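Local coordinates for protein OBCA, Oxalate Biosynthetic Component A (Burkholderia glumae, PDB 4NNB) that is a magnesium-bearing protein with a TIM-barrel-type domain, modelled here with an oxaloacetate ion in a pocket, at residues A[345-350]-A[373-378]; A[275-280]-A[308-313]. One frame throughout, in Å; residues are numbered along the deposited sequence.

Contact 1: residues A[345-350]-A[373-378]; sequences PEVEVF and VLFMLV. With OAA (oxaloacetate ion), chain C.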
# COMPACT_ATOMS: atom_id res chain seq x y z
N PRO A 345 1.74 -11.79 -18.79
CA PRO A 345 2.05 -11.85 -17.36
C PRO A 345 3.03 -10.75 -16.96
O PRO A 345 3.90 -10.35 -17.73
CB PRO A 345 2.67 -13.25 -17.16
CG PRO A 345 2.97 -13.78 -18.52
CD PRO A 345 2.16 -12.99 -19.53
N GLU A 346 2.85 -10.24 -15.75
CA GLU A 346 3.93 -9.48 -15.14
C GLU A 346 4.49 -10.40 -14.08
O GLU A 346 3.78 -10.79 -13.14
CB GLU A 346 3.45 -8.18 -14.50
CG GLU A 346 4.55 -7.48 -13.70
CD GLU A 346 4.08 -6.17 -13.07
OE1 GLU A 346 3.42 -6.21 -12.02
OE2 GLU A 346 4.39 -5.09 -13.62
N VAL A 347 5.77 -10.77 -14.23
CA VAL A 347 6.39 -11.64 -13.24
C VAL A 347 6.72 -10.81 -12.01
O VAL A 347 7.54 -9.87 -12.07
CB VAL A 347 7.68 -12.33 -13.77
CG1 VAL A 347 8.25 -13.25 -12.70
CG2 VAL A 347 7.37 -13.14 -15.02
N GLU A 348 6.04 -11.12 -10.90
CA GLU A 348 6.30 -10.45 -9.63
C GLU A 348 7.51 -11.10 -9.01
O GLU A 348 7.42 -12.21 -8.48
CB GLU A 348 5.13 -10.61 -8.65
CG GLU A 348 3.77 -10.20 -9.16
CD GLU A 348 3.69 -8.73 -9.47
OE1 GLU A 348 3.33 -7.92 -8.58
OE2 GLU A 348 3.97 -8.39 -10.63
N VAL A 349 8.66 -10.43 -9.09
CA VAL A 349 9.89 -11.02 -8.58
C VAL A 349 10.03 -10.77 -7.07
O VAL A 349 10.65 -9.79 -6.63
CB VAL A 349 11.12 -10.49 -9.34
CG1 VAL A 349 12.37 -11.25 -8.90
CG2 VAL A 349 10.93 -10.62 -10.85
N PHE A 350 9.44 -11.66 -6.28
CA PHE A 350 9.46 -11.53 -4.83
C PHE A 350 10.77 -12.02 -4.21
O PHE A 350 11.16 -11.57 -3.13
CB PHE A 350 8.32 -12.35 -4.20
CG PHE A 350 6.96 -11.68 -4.27
CD1 PHE A 350 6.03 -12.06 -5.24
CD2 PHE A 350 6.62 -10.69 -3.35
CE1 PHE A 350 4.77 -11.45 -5.29
CE2 PHE A 350 5.36 -10.08 -3.39
CZ PHE A 350 4.44 -10.45 -4.36
N VAL A 373 8.97 -9.50 -22.20
CA VAL A 373 8.57 -10.17 -20.97
C VAL A 373 8.66 -9.13 -19.84
O VAL A 373 9.62 -8.37 -19.78
CB VAL A 373 9.46 -11.38 -20.68
CG1 VAL A 373 8.98 -12.11 -19.41
CG2 VAL A 373 9.47 -12.33 -21.90
N LEU A 374 7.65 -9.10 -18.98
CA LEU A 374 7.54 -8.03 -17.98
C LEU A 374 7.88 -8.53 -16.58
O LEU A 374 7.41 -9.59 -16.17
CB LEU A 374 6.10 -7.49 -17.97
CG LEU A 374 5.48 -7.06 -19.29
CD1 LEU A 374 4.06 -6.52 -19.05
CD2 LEU A 374 6.34 -6.01 -19.95
N PHE A 375 8.68 -7.75 -15.85
CA PHE A 375 9.08 -8.11 -14.49
C PHE A 375 8.85 -6.93 -13.54
O PHE A 375 9.03 -5.76 -13.92
CB PHE A 375 10.56 -8.51 -14.44
CG PHE A 375 10.89 -9.71 -15.29
CD1 PHE A 375 10.88 -10.99 -14.74
CD2 PHE A 375 11.20 -9.57 -16.64
CE1 PHE A 375 11.17 -12.11 -15.53
CE2 PHE A 375 11.50 -10.68 -17.43
CZ PHE A 375 11.49 -11.95 -16.87
N MET A 376 8.46 -7.23 -12.31
CA MET A 376 8.37 -6.22 -11.25
C MET A 376 9.24 -6.68 -10.09
O MET A 376 9.00 -7.75 -9.53
CB MET A 376 6.91 -6.01 -10.80
CG MET A 376 6.74 -5.05 -9.61
SD MET A 376 7.21 -3.36 -10.05
CE MET A 376 5.95 -3.01 -11.27
N LEU A 377 10.27 -5.90 -9.76
CA LEU A 377 11.15 -6.24 -8.64
C LEU A 377 10.48 -5.81 -7.33
O LEU A 377 10.29 -4.61 -7.08
CB LEU A 377 12.53 -5.58 -8.78
CG LEU A 377 13.30 -5.89 -10.07
CD1 LEU A 377 14.65 -5.14 -10.06
CD2 LEU A 377 13.50 -7.41 -10.27
N VAL A 378 10.10 -6.78 -6.50
CA VAL A 378 9.50 -6.47 -5.19
C VAL A 378 10.65 -6.27 -4.20
O VAL A 378 10.91 -7.10 -3.33
CB VAL A 378 8.52 -7.57 -4.73
CG1 VAL A 378 7.72 -7.09 -3.51
CG2 VAL A 378 7.58 -7.95 -5.87
O1 OAA C . 0.53 -10.63 -7.55
O2 OAA C . -0.35 -8.65 -6.87
O4 OAA C . 1.32 -8.70 -1.91
O5 OAA C . 0.84 -10.82 -2.64
O3 OAA C . 0.05 -7.85 -4.31
C1 OAA C . 0.40 -9.70 -6.64
C2 OAA C . 1.12 -9.87 -5.33
C3 OAA C . 0.64 -9.01 -4.18
C4 OAA C . 0.94 -9.54 -2.84
O HOH W 1 5.72 -11.09 -19.48
O HOH W 2 6.61 -4.46 -15.26
O HOH W 3 9.70 -9.45 -1.95

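Contact 2: residues A[275-280]-A[308-313]; sequences NLSTSV and VASLSP. With OAA (oxaloacetate ion), chain C.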
# COMPACT_ATOMS: atom_id res chain seq x y z
N ASN A 275 -3.53 -4.16 -14.92
CA ASN A 275 -2.67 -5.24 -14.44
C ASN A 275 -3.38 -5.89 -13.23
O ASN A 275 -3.33 -5.38 -12.10
CB ASN A 275 -1.29 -4.64 -14.08
CG ASN A 275 -0.34 -5.64 -13.44
OD1 ASN A 275 -0.72 -6.77 -13.09
ND2 ASN A 275 0.92 -5.23 -13.27
N LEU A 276 -4.07 -7.00 -13.47
CA LEU A 276 -4.87 -7.60 -12.40
C LEU A 276 -4.04 -8.52 -11.50
O LEU A 276 -3.35 -9.42 -11.96
CB LEU A 276 -6.08 -8.34 -12.98
CG LEU A 276 -7.38 -7.54 -13.17
CD1 LEU A 276 -7.14 -6.16 -13.76
CD2 LEU A 276 -8.42 -8.30 -13.97
N SER A 277 -4.13 -8.29 -10.19
CA SER A 277 -3.50 -9.19 -9.23
C SER A 277 -4.15 -10.58 -9.23
O SER A 277 -5.37 -10.70 -9.16
CB SER A 277 -3.55 -8.63 -7.82
OG SER A 277 -3.01 -9.56 -6.91
N THR A 278 -3.32 -11.61 -9.28
CA THR A 278 -3.81 -12.98 -9.14
C THR A 278 -3.43 -13.53 -7.78
O THR A 278 -3.57 -14.73 -7.51
CB THR A 278 -3.21 -13.87 -10.22
OG1 THR A 278 -1.79 -13.87 -10.10
CG2 THR A 278 -3.62 -13.34 -11.61
N SER A 279 -2.96 -12.65 -6.91
CA SER A 279 -2.48 -13.05 -5.60
C SER A 279 -3.59 -13.57 -4.67
O SER A 279 -4.72 -13.07 -4.70
CB SER A 279 -1.75 -11.86 -4.96
OG SER A 279 -1.49 -12.11 -3.60
N VAL A 280 -3.28 -14.58 -3.84
CA VAL A 280 -4.22 -14.96 -2.78
C VAL A 280 -3.64 -14.71 -1.38
O VAL A 280 -3.99 -15.38 -0.41
CB VAL A 280 -4.74 -16.42 -2.91
CG1 VAL A 280 -5.55 -16.58 -4.18
CG2 VAL A 280 -3.59 -17.42 -2.88
N VAL A 308 -2.64 -7.18 -18.67
CA VAL A 308 -1.54 -7.70 -17.86
C VAL A 308 -2.16 -8.35 -16.64
O VAL A 308 -3.25 -7.97 -16.21
CB VAL A 308 -0.57 -6.56 -17.45
CG1 VAL A 308 0.54 -7.05 -16.51
CG2 VAL A 308 0.05 -5.91 -18.70
N ALA A 309 -1.49 -9.36 -16.09
CA ALA A 309 -1.88 -9.86 -14.78
C ALA A 309 -0.66 -10.42 -14.07
O ALA A 309 0.28 -10.90 -14.70
CB ALA A 309 -2.96 -10.92 -14.89
N SER A 310 -0.68 -10.37 -12.75
CA SER A 310 0.51 -10.77 -12.01
C SER A 310 0.69 -12.30 -12.01
O SER A 310 -0.27 -13.07 -12.07
CB SER A 310 0.48 -10.19 -10.60
OG SER A 310 -0.53 -10.80 -9.82
N LEU A 311 1.95 -12.73 -11.96
CA LEU A 311 2.30 -14.15 -11.94
C LEU A 311 3.60 -14.31 -11.14
O LEU A 311 4.60 -13.65 -11.43
CB LEU A 311 2.47 -14.68 -13.38
CG LEU A 311 2.60 -16.19 -13.56
CD1 LEU A 311 2.03 -16.63 -14.91
CD2 LEU A 311 4.06 -16.65 -13.43
N SER A 312 3.57 -15.18 -10.13
CA SER A 312 4.74 -15.43 -9.30
C SER A 312 5.11 -16.91 -9.37
O SER A 312 4.40 -17.74 -8.84
CB SER A 312 4.46 -15.05 -7.84
OG SER A 312 4.20 -13.66 -7.69
N PRO A 313 6.23 -17.25 -10.03
CA PRO A 313 6.49 -18.66 -10.32
C PRO A 313 7.29 -19.42 -9.24
O PRO A 313 8.17 -20.22 -9.57
CB PRO A 313 7.26 -18.61 -11.65
CG PRO A 313 8.00 -17.29 -11.59
CD PRO A 313 7.12 -16.34 -10.79
O1 OAA C . 0.53 -10.63 -7.55
O2 OAA C . -0.35 -8.65 -6.87
O4 OAA C . 1.32 -8.70 -1.91
O5 OAA C . 0.84 -10.82 -2.64
O3 OAA C . 0.05 -7.85 -4.31
C1 OAA C . 0.40 -9.70 -6.64
C2 OAA C . 1.12 -9.87 -5.33
C3 OAA C . 0.64 -9.01 -4.18
C4 OAA C . 0.94 -9.54 -2.84

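Contact 1: residues A[345-350]-A[373-378]
Phe350 lays one face of its ring against Val378: CG2 stands 4.0 Å from the ring centroid and 15° off the normal, a CH-pi contact, while CG1 meets the ring at CD2. This pair ends the pairing of two neighbouring parallel strands of the TIM-barrel sheet, on the side of the pocket. Four backbone bonds set the register: Val347 N to Leu374 O, Met376 N to Val347 O, Val349 N to Met376 O and Val378 N to Val349 O. From Val378 N to Val349 O the distance is 3.1 Å, longer than in the other three, and the donor sits 43° out of the carbonyl plane. Val349, whose carbonyl accepts this bond, is the centre of an inverse gamma turn.

On the face turned to helix 416-440, CD1 of Phe375 lies 3.6 Å from CB of Val347, and CG2 of Val349 reaches the ring edge. Glu346 and Met376 occupy the other face. The extended Glu346 chain (chi1 172°) lays its carboxylate over CB and CE of Met376; OE1 accepts a hydrogen bond from Asn275 ND2, and a water joins OE2 to Phe375 O. Glu346 OE1 and Glu348 OE2 are 2.6 Å apart. Toward the oxaloacetate ion, Phe350 presents its ring edge, with CZ 3.5 Å from C2.

Contact 2: residues A[275-280]-A[308-313]
A beta-alpha-beta unit of the barrel, strand 273-276, helix 291-294 and strand 308-311, brings its two parallel strands together here, and three serines at or just past their C-terminal ends hold the oxaloacetate ion. Leu276 sits between two backbone bonds, its N donating to Val308 O and its O accepting from Ser310 N at 2.9 Å. Beyond this pair the first strand becomes loop, and side-chain bonds continue the pairing. Thr278 N points almost straight at Ser310 OG (3.0 Å, N-H...O angle 169°), while Thr278 OG1 donates to Ser310 O at 2.6 Å, approaching from above that carbonyl plane. Ser310 OG lies between its own backbone N and carbonyl carbon (chi1 69°), a rotation that lets it accept from Thr278 and still donate to O1 of the ion at 2.5 Å.

Ser277 OG is likewise used twice: it gives its proton to O2 of the ion and receives Ser279 N at 3.1 Å, which makes an ST turn and ties the two serines together. Ser279 OG then reaches the far carboxylate, 2.8 Å from O5. The O1/O2 carboxylate is thus held by Ser310 from the strand and Ser277 from the loop, the O4/O5 carboxylate by Ser279; Arg281 and Tyr324 add further bonds to the ion. At the opposite end, the amide of Asn275 crosses the side chain of Val308, CG 3.5 Å from CG1, with ND2 hydrogen-bonded to Glu346 OE1.

Strand 222-229, with His224 and His226 of the magnesium site, flanks Ser277; strand 344-349 borders Val308 and Ser310, and helix 328-341 covers Ala309 and Leu311.

The two contacts lie in series along the chain, 275-280 with 308-313 closing before 345-350 with 373-378 opens, and their centres are about 9 Å apart. Together they supply four consecutive parallel strands of one barrel sheet, in the order 273-276, 308-311, 344-349, 373-378. Strands 308-311 and 344-349 join them: Glu346 N lies 2.9 Å from Ala309 O, and Glu346 O 2.9 Å from Leu311 N, both probable hydrogen bonds. Ser312 OG packs against Glu348 and Phe350. Both contacts reach the oxaloacetate ion at the C-terminal strand ends, contact 2 through serine hydroxyls and contact 1 through carbon contacts, so adjoining strands contribute to one pocket.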